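Local coordinates for DltD domain-containing protein (Beauveria bassiana, PDB 7D78) that probably acts as a thioesterase that cyclises polyketide chains, releasing them as medium-ring lactones, at residues 144-158 with 250-264. Sequence-based numbering, arbitrary orientation. Where two conformers were deposited one is given.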
ATOM      1  N   ALA A 144      -9.315 -10.924   3.100  1.00 17.78           N
ATOM      2  CA  ALA A 144     -10.128 -11.465   4.183  1.00 20.09           C
ATOM      3  C   ALA A 144     -10.135 -10.543   5.391  1.00 23.13           C
ATOM      4  O   ALA A 144     -11.150 -10.452   6.090  1.00 22.09           O
ATOM      5  CB  ALA A 144      -9.620 -12.853   4.591  1.00 18.67           C
ATOM      6  N   ALA A 145      -9.018  -9.847   5.639  1.00 20.28           N
ATOM      7  CA  ALA A 145      -8.923  -8.959   6.796  1.00 20.02           C
ATOM      8  C   ALA A 145     -10.054  -7.935   6.827  1.00 22.41           C
ATOM      9  O   ALA A 145     -10.575  -7.612   7.905  1.00 21.38           O
ATOM     10  CB  ALA A 145      -7.562  -8.252   6.805  1.00 18.13           C
ATOM     11  N   VAL A 146     -10.450  -7.400   5.669  1.00 19.79           N
ATOM     12  CA  VAL A 146     -11.401  -6.280   5.662  1.00 19.13           C
ATOM     13  C   VAL A 146     -12.820  -6.688   5.286  1.00 20.61           C
ATOM     14  O   VAL A 146     -13.725  -5.842   5.345  1.00 21.03           O
ATOM     15  CB  VAL A 146     -10.945  -5.135   4.729  1.00 22.13           C
ATOM     16  CG1 VAL A 146      -9.576  -4.615   5.146  1.00 18.77           C
ATOM     17  CG2 VAL A 146     -10.916  -5.589   3.279  1.00 23.20           C
ATOM     18  N   ASP A 147     -13.055  -7.943   4.913  1.00 19.32           N
ATOM     19  CA  ASP A 147     -14.304  -8.318   4.248  1.00 20.17           C
ATOM     20  C   ASP A 147     -14.962  -9.457   5.016  1.00 20.54           C
ATOM     21  O   ASP A 147     -14.551 -10.614   4.886  1.00 18.59           O
ATOM     22  CB  ASP A 147     -14.023  -8.717   2.797  1.00 20.32           C
ATOM     23  CG  ASP A 147     -15.285  -8.893   1.974  1.00 20.62           C
ATOM     24  OD1 ASP A 147     -16.409  -8.787   2.529  1.00 17.76           O
ATOM     25  OD2 ASP A 147     -15.139  -9.146   0.760  1.00 20.49           O
ATOM     26  N   ARG A 148     -15.991  -9.144   5.811  1.00 19.90           N
ATOM     27  CA  ARG A 148     -16.614 -10.199   6.607  1.00 21.62           C
ATOM     28  C   ARG A 148     -17.417 -11.177   5.762  1.00 20.93           C
ATOM     29  O   ARG A 148     -17.851 -12.213   6.284  1.00 20.47           O
ATOM     30  CB  ARG A 148     -17.513  -9.592   7.685  1.00 23.36           C
ATOM     31  CG  ARG A 148     -18.787  -8.980   7.158  1.00 23.29           C
ATOM     32  CD  ARG A 148     -19.515  -8.203   8.256  1.00 27.36           C
ATOM     33  NE  ARG A 148     -20.901  -7.922   7.890  1.00 24.69           N
ATOM     34  CZ  ARG A 148     -21.833  -7.537   8.758  1.00 31.32           C
ATOM     35  NH1 ARG A 148     -21.520  -7.383  10.042  1.00 23.73           N
ATOM     36  NH2 ARG A 148     -23.072  -7.314   8.344  1.00 30.77           N
ATOM     37  N   ARG A 149     -17.631 -10.884   4.477  1.00 18.57           N
ATOM     38  CA  ARG A 149     -18.279 -11.865   3.615  1.00 19.46           C
ATOM     39  C   ARG A 149     -17.404 -13.088   3.404  1.00 20.44           C
ATOM     40  O   ARG A 149     -17.914 -14.157   3.040  1.00 21.18           O
ATOM     41  CB  ARG A 149     -18.636 -11.241   2.264  1.00 15.16           C
ATOM     42  CG  ARG A 149     -19.536 -10.030   2.377  1.00 20.92           C
ATOM     43  CD  ARG A 149     -19.666  -9.325   1.031  1.00 20.77           C
ATOM     44  NE  ARG A 149     -18.364  -8.829   0.577  1.00 17.61           N
ATOM     45  CZ  ARG A 149     -18.140  -8.308  -0.626  1.00 19.54           C
ATOM     46  NH1 ARG A 149     -19.138  -8.209  -1.500  1.00 17.94           N
ATOM     47  NH2 ARG A 149     -16.913  -7.902  -0.963  1.00 16.89           N
ATOM     48  N   VAL A 150     -16.100 -12.948   3.611  1.00 18.84           N
ATOM     49  CA  VAL A 150     -15.169 -14.060   3.474  1.00 19.19           C
ATOM     50  C   VAL A 150     -15.276 -14.910   4.738  1.00 21.99           C
ATOM     51  O   VAL A 150     -14.901 -14.470   5.828  1.00 19.75           O
ATOM     52  CB  VAL A 150     -13.741 -13.556   3.243  1.00 19.95           C
ATOM     53  CG1 VAL A 150     -12.748 -14.707   3.209  1.00 18.21           C
ATOM     54  CG2 VAL A 150     -13.701 -12.752   1.943  1.00 18.57           C
ATOM     55  N   LYS A 151     -15.803 -16.123   4.596  1.00 20.31           N
ATOM     56  CA  LYS A 151     -16.110 -16.982   5.735  1.00 21.79           C
ATOM     57  C   LYS A 151     -15.007 -17.982   6.054  1.00 24.60           C
ATOM     58  O   LYS A 151     -15.064 -18.636   7.104  1.00 22.11           O
ATOM     59  CB  LYS A 151     -17.421 -17.731   5.478  1.00 23.48           C
ATOM     60  CG  LYS A 151     -18.594 -16.812   5.164  1.00 19.42           C
ATOM     61  CD  LYS A 151     -18.874 -15.851   6.326  1.00 24.74           C
ATOM     62  CE  LYS A 151     -20.030 -14.895   6.007  1.00 24.91           C
ATOM     63  NZ  LYS A 151     -21.332 -15.612   5.815  1.00 29.31           N
ATOM     64  N   ALA A 152     -14.026 -18.134   5.172  1.00 22.02           N
ATOM     65  CA  ALA A 152     -12.875 -18.985   5.432  1.00 20.99           C
ATOM     66  C   ALA A 152     -11.756 -18.558   4.499  1.00 20.00           C
ATOM     67  O   ALA A 152     -11.995 -17.998   3.425  1.00 20.21           O
ATOM     68  CB  ALA A 152     -13.183 -20.472   5.228  1.00 18.47           C
ATOM     69  N   LEU A 153     -10.534 -18.860   4.920  1.00 21.42           N
ATOM     70  CA  LEU A 153      -9.322 -18.474   4.213  1.00 21.32           C
ATOM     71  C   LEU A 153      -8.426 -19.697   4.107  1.00 20.81           C
ATOM     72  O   LEU A 153      -8.083 -20.304   5.125  1.00 22.80           O
ATOM     73  CB  LEU A 153      -8.604 -17.346   4.952  1.00 21.38           C
ATOM     74  CG  LEU A 153      -7.187 -16.994   4.510  1.00 20.25           C
ATOM     75  CD1 LEU A 153      -7.220 -16.394   3.103  1.00 17.44           C
ATOM     76  CD2 LEU A 153      -6.586 -16.007   5.509  1.00 18.79           C
ATOM     77  N   VAL A 154      -8.056 -20.066   2.887  1.00 18.61           N
ATOM     78  CA  VAL A 154      -7.119 -21.157   2.649  1.00 19.58           C
ATOM     79  C   VAL A 154      -5.887 -20.567   1.992  1.00 21.92           C
ATOM     80  O   VAL A 154      -5.974 -20.005   0.894  1.00 21.05           O
ATOM     81  CB  VAL A 154      -7.731 -22.255   1.771  1.00 23.19           C
ATOM     82  CG1 VAL A 154      -6.674 -23.290   1.418  1.00 23.12           C
ATOM     83  CG2 VAL A 154      -8.906 -22.898   2.494  1.00 21.74           C
ATOM     84  N   MET A 155      -4.750 -20.679   2.666  0.74 20.23           N
ATOM     85  CA  MET A 155      -3.478 -20.202   2.141  0.74 20.93           C
ATOM     86  C   MET A 155      -2.581 -21.399   1.873  0.74 23.38           C
ATOM     87  O   MET A 155      -2.274 -22.175   2.788  0.74 24.30           O
ATOM     88  CB  MET A 155      -2.796 -19.246   3.115  0.74 20.76           C
ATOM     89  CG  MET A 155      -3.507 -17.915   3.292  0.74 21.27           C
ATOM     90  SD  MET A 155      -2.532 -16.816   4.330  0.74 22.95           S
ATOM     91  CE  MET A 155      -2.758 -17.562   5.938  0.74 21.53           C
ATOM     92  N   VAL A 156      -2.152 -21.541   0.629  1.00 20.13           N
ATOM     93  CA  VAL A 156      -1.196 -22.568   0.244  1.00 23.92           C
ATOM     94  C   VAL A 156       0.146 -21.890   0.013  1.00 21.86           C
ATOM     95  O   VAL A 156       0.242 -20.953  -0.789  1.00 20.01           O
ATOM     96  CB  VAL A 156      -1.667 -23.329  -1.001  1.00 26.07           C
ATOM     97  CG1 VAL A 156      -0.635 -24.380  -1.414  1.00 23.35           C
ATOM     98  CG2 VAL A 156      -3.022 -23.950  -0.734  1.00 26.08           C
ATOM     99  N   CYS A 157       1.170 -22.358   0.730  1.00 20.29           N
ATOM    100  CA  CYS A 157       2.542 -21.855   0.683  1.00 21.54           C
ATOM    101  C   CYS A 157       2.609 -20.323   0.565  1.00 24.17           C
ATOM    102  O   CYS A 157       3.248 -19.799  -0.353  1.00 23.46           O
ATOM    103  CB  CYS A 157       3.333 -22.523  -0.439  1.00 19.11           C
ATOM    104  SG  CYS A 157       2.686 -22.286  -2.135  1.00 24.24           S
ATOM    105  N   PRO A 158       1.968 -19.591   1.476  1.00 22.26           N
ATOM    106  CA  PRO A 158       2.008 -18.124   1.379  1.00 19.80           C
ATOM    107  C   PRO A 158       3.435 -17.595   1.459  1.00 21.51           C
ATOM    108  O   PRO A 158       4.264 -18.105   2.213  1.00 21.47           O
ATOM    109  CB  PRO A 158       1.176 -17.665   2.583  1.00 22.41           C
ATOM    110  CG  PRO A 158       1.247 -18.802   3.550  1.00 26.64           C
ATOM    111  CD  PRO A 158       1.271 -20.040   2.694  1.00 21.13           C
ATOM    112  N   ILE A 250      -0.627  -7.040   8.167  1.00 16.85           N
ATOM    113  CA  ILE A 250      -2.028  -7.139   7.751  1.00 19.15           C
ATOM    114  C   ILE A 250      -2.629  -8.472   8.194  1.00 24.17           C
ATOM    115  O   ILE A 250      -3.809  -8.543   8.569  1.00 20.12           O
ATOM    116  CB  ILE A 250      -2.166  -6.936   6.228  1.00 21.10           C
ATOM    117  CG1 ILE A 250      -1.619  -5.563   5.820  1.00 23.58           C
ATOM    118  CG2 ILE A 250      -3.621  -7.013   5.818  1.00 22.92           C
ATOM    119  CD1 ILE A 250      -1.372  -5.435   4.342  1.00 20.68           C
ATOM    120  N   LEU A 251      -1.830  -9.542   8.176  1.00 23.46           N
ATOM    121  CA  LEU A 251      -2.343 -10.838   8.607  1.00 23.66           C
ATOM    122  C   LEU A 251      -2.794 -10.800  10.062  1.00 24.09           C
ATOM    123  O   LEU A 251      -3.681 -11.569  10.457  1.00 24.68           O
ATOM    124  CB  LEU A 251      -1.292 -11.930   8.396  1.00 20.35           C
ATOM    125  CG  LEU A 251      -1.524 -12.815   7.165  1.00 21.89           C
ATOM    126  CD1 LEU A 251      -1.384 -11.989   5.882  1.00 24.44           C
ATOM    127  CD2 LEU A 251      -0.565 -14.011   7.147  1.00 25.28           C
ATOM    128  N   LYS A 252      -2.231  -9.888  10.865  1.00 21.18           N
ATOM    129  CA  LYS A 252      -2.643  -9.784  12.261  1.00 20.57           C
ATOM    130  C   LYS A 252      -4.063  -9.252  12.395  1.00 24.49           C
ATOM    131  O   LYS A 252      -4.705  -9.498  13.419  1.00 23.78           O
ATOM    132  CB  LYS A 252      -1.661  -8.907  13.046  1.00 22.34           C
ATOM    133  CG  LYS A 252      -0.281  -9.530  13.208  1.00 23.68           C
ATOM    134  CD  LYS A 252       0.753  -8.479  13.570  1.00 32.10           C
ATOM    135  CE  LYS A 252       2.155  -9.076  13.645  1.00 35.83           C
ATOM    136  NZ  LYS A 252       3.142  -8.077  14.156  1.00 33.56           N
ATOM    137  N   LEU A 253      -4.570  -8.548  11.377  1.00 18.40           N
ATOM    138  CA  LEU A 253      -5.967  -8.132  11.372  1.00 19.76           C
ATOM    139  C   LEU A 253      -6.908  -9.296  11.106  1.00 23.90           C
ATOM    140  O   LEU A 253      -8.104  -9.183  11.375  1.00 24.39           O
ATOM    141  CB  LEU A 253      -6.204  -7.045  10.323  1.00 18.93           C
ATOM    142  CG  LEU A 253      -5.287  -5.826  10.412  1.00 22.11           C
ATOM    143  CD1 LEU A 253      -5.503  -4.927   9.214  1.00 20.34           C
ATOM    144  CD2 LEU A 253      -5.538  -5.072  11.704  1.00 29.83           C
ATOM    145  N   VAL A 254      -6.409 -10.405  10.567  1.00 23.55           N
ATOM    146  CA  VAL A 254      -7.268 -11.561  10.334  1.00 20.46           C
ATOM    147  C   VAL A 254      -7.368 -12.326  11.645  1.00 24.13           C
ATOM    148  O   VAL A 254      -6.578 -13.242  11.903  1.00 23.95           O
ATOM    149  CB  VAL A 254      -6.731 -12.456   9.203  1.00 21.04           C
ATOM    150  CG1 VAL A 254      -7.758 -13.530   8.850  1.00 21.48           C
ATOM    151  CG2 VAL A 254      -6.378 -11.613   7.974  1.00 22.06           C
ATOM    152  N   ASP A 255      -8.326 -11.939  12.489  1.00 24.71           N
ATOM    153  CA  ASP A 255      -8.445 -12.504  13.827  1.00 25.49           C
ATOM    154  C   ASP A 255      -9.772 -13.216  14.055  1.00 26.48           C
ATOM    155  O   ASP A 255     -10.041 -13.642  15.182  1.00 26.05           O
ATOM    156  CB  ASP A 255      -8.237 -11.417  14.884  1.00 24.77           C
ATOM    157  CG  ASP A 255      -9.240 -10.272  14.778  1.00 33.71           C
ATOM    158  OD1 ASP A 255     -10.140 -10.301  13.910  1.00 30.67           O
ATOM    159  OD2 ASP A 255      -9.121  -9.320  15.577  1.00 41.23           O
ATOM    160  N   LYS A 256     -10.603 -13.365  13.022  1.00 26.02           N
ATOM    161  CA  LYS A 256     -11.883 -14.065  13.148  1.00 27.60           C
ATOM    162  C   LYS A 256     -12.066 -15.121  12.064  1.00 25.31           C
ATOM    163  O   LYS A 256     -12.758 -16.120  12.269  1.00 26.82           O
ATOM    164  CB  LYS A 256     -13.059 -13.092  13.066  1.00 28.12           C
ATOM    165  CG  LYS A 256     -13.044 -11.942  14.045  1.00 34.73           C
ATOM    166  CD  LYS A 256     -14.081 -10.914  13.590  1.00 35.27           C
ATOM    167  CE  LYS A 256     -14.020  -9.631  14.383  1.00 42.38           C
ATOM    168  NZ  LYS A 256     -12.694  -8.979  14.282  1.00 45.66           N
ATOM    169  N   THR A 257     -11.468 -14.904  10.910  1.00 24.92           N
ATOM    170  CA  THR A 257     -11.697 -15.781   9.762  1.00 22.46           C
ATOM    171  C   THR A 257     -11.031 -17.140   9.952  1.00 20.55           C
ATOM    172  O   THR A 257      -9.800 -17.200  10.074  1.00 21.52           O
ATOM    173  CB  THR A 257     -11.158 -15.106   8.508  1.00 23.75           C
ATOM    174  OG1 THR A 257     -11.675 -13.770   8.449  1.00 24.76           O
ATOM    175  CG2 THR A 257     -11.572 -15.884   7.260  1.00 21.48           C
ATOM    176  N   PRO A 258     -11.788 -18.239   9.976  1.00 21.29           N
ATOM    177  CA  PRO A 258     -11.175 -19.572  10.031  1.00 23.21           C
ATOM    178  C   PRO A 258     -10.161 -19.740   8.912  1.00 18.85           C
ATOM    179  O   PRO A 258     -10.445 -19.450   7.746  1.00 22.37           O
ATOM    180  CB  PRO A 258     -12.366 -20.522   9.846  1.00 22.59           C
ATOM    181  CG  PRO A 258     -13.567 -19.737  10.236  1.00 25.34           C
ATOM    182  CD  PRO A 258     -13.257 -18.301   9.902  1.00 21.80           C
ATOM    183  N   VAL A 259      -8.964 -20.197   9.267  1.00 21.63           N
ATOM    184  CA  VAL A 259      -7.852 -20.190   8.325  1.00 19.14           C
ATOM    185  C   VAL A 259      -7.188 -21.558   8.292  1.00 25.87           C
ATOM    186  O   VAL A 259      -6.836 -22.118   9.337  1.00 23.21           O
ATOM    187  CB  VAL A 259      -6.824 -19.085   8.651  1.00 22.91           C
ATOM    188  CG1 VAL A 259      -6.433 -19.109  10.127  1.00 25.79           C
ATOM    189  CG2 VAL A 259      -5.579 -19.215   7.747  1.00 21.46           C
ATOM    190  N   LEU A 260      -6.996 -22.074   7.087  1.00 23.10           N
ATOM    191  CA  LEU A 260      -6.206 -23.267   6.836  1.00 22.62           C
ATOM    192  C   LEU A 260      -4.946 -22.851   6.094  1.00 27.08           C
ATOM    193  O   LEU A 260      -5.030 -22.179   5.060  1.00 22.61           O
ATOM    194  CB  LEU A 260      -6.994 -24.282   6.002  1.00 19.77           C
ATOM    195  CG  LEU A 260      -6.167 -25.411   5.392  1.00 21.50           C
ATOM    196  CD1 LEU A 260      -5.687 -26.343   6.503  1.00 25.40           C
ATOM    197  CD2 LEU A 260      -7.004 -26.166   4.363  1.00 22.94           C
ATOM    198  N   MET A 261      -3.787 -23.226   6.625  1.00 22.32           N
ATOM    199  CA  MET A 261      -2.524 -23.015   5.934  1.00 22.04           C
ATOM    200  C   MET A 261      -1.904 -24.353   5.556  1.00 28.78           C
ATOM    201  O   MET A 261      -1.776 -25.250   6.402  1.00 25.40           O
ATOM    202  CB  MET A 261      -1.542 -22.223   6.793  1.00 21.58           C
ATOM    203  CG  MET A 261      -0.222 -21.962   6.080  1.00 22.63           C
ATOM    204  SD  MET A 261       0.926 -21.029   7.105  1.00 25.53           S
ATOM    205  CE  MET A 261      -0.026 -19.549   7.441  1.00 23.98           C
ATOM    206  N   VAL A 262      -1.505 -24.472   4.294  1.00 25.44           N
ATOM    207  CA  VAL A 262      -0.793 -25.633   3.777  1.00 24.62           C
ATOM    208  C   VAL A 262       0.625 -25.197   3.436  1.00 27.93           C
ATOM    209  O   VAL A 262       0.830 -24.375   2.531  1.00 25.88           O
ATOM    210  CB  VAL A 262      -1.499 -26.222   2.550  1.00 22.59           C
ATOM    211  CG1 VAL A 262      -0.734 -27.442   2.029  1.00 25.28           C
ATOM    212  CG2 VAL A 262      -2.946 -26.574   2.888  1.00 26.26           C
ATOM    213  N   THR A 263       1.606 -25.759   4.143  1.00 24.04           N
ATOM    214  CA  THR A 263       3.000 -25.378   4.010  1.00 26.93           C
ATOM    215  C   THR A 263       3.817 -26.552   3.493  1.00 27.45           C
ATOM    216  O   THR A 263       3.731 -27.654   4.060  1.00 30.05           O
ATOM    217  CB  THR A 263       3.557 -24.914   5.367  1.00 25.22           C
ATOM    218  OG1 THR A 263       2.919 -23.689   5.744  1.00 25.33           O
ATOM    219  CG2 THR A 263       5.080 -24.701   5.303  1.00 22.79           C
ATOM    220  N   PRO A 264       4.621 -26.369   2.440  1.00 26.42           N
ATOM    221  CA  PRO A 264       5.488 -27.458   1.976  1.00 27.87           C
ATOM    222  C   PRO A 264       6.685 -27.597   2.903  1.00 27.53           C
ATOM    223  O   PRO A 264       7.342 -26.605   3.232  1.00 22.49           O
ATOM    224  CB  PRO A 264       5.922 -27.007   0.573  1.00 23.13           C
ATOM    225  CG  PRO A 264       5.221 -25.651   0.329  1.00 27.82           C
ATOM    226  CD  PRO A 264       4.857 -25.129   1.676  1.00 25.21           C
TER
HETATM  227  O   HOH W   1     -12.897 -12.652   6.582  1.00 24.29           O
HETATM  228  O   HOH W   2     -10.131  -7.646  10.653  1.00 36.33           O
HETATM  229  O   HOH W   3     -11.287  -9.635  10.550  1.00 40.97           O
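Leu260 lies alongside Val154, its CD2 4.1 Å from Val154 CG1, both side chains pointing the same way from neighbouring strands of an alpha/beta-hydrolase central sheet. Strands 150-156 and 259-264 run parallel: their axes diverge by 10° and approach to 4.7 Å. Leu153 and Met155 each donate N-H and accept through O in the parallel ladder, whose last bond, Cys157 N to Val262 O, is short at 2.7 Å and nearly straight (173°). Helix 305-319 covers the face bearing Leu260, and Phe279 of helix 272-281 packs against Met261 on the other. There CG of Met261 stands anti to the backbone N (chi1 -179°), and the bend at chi3 brings CE to 4.2 Å from Pro158 CG; CE of Met261 also nears CE of Met155 in one of that residue's two deposited conformers, so this contact is less certain. Replacing Met261 with an alanine would probably open a gap beside Pro158 and deprive Phe279 of a packing partner. Before the ladder, Thr257 rests CG2 against Ala152 CA at 3.8 Å, while its OG1 hydrogen-bonds a water that also lies within hydrogen-bonding distance of Ala144 O and Val150 O, bridging the two segments. At the far end, Cys157, which touches Asp267 and His296 of a probable Ser-His-Asp triad, sets its CB 3.7 Å from Pro264 CD.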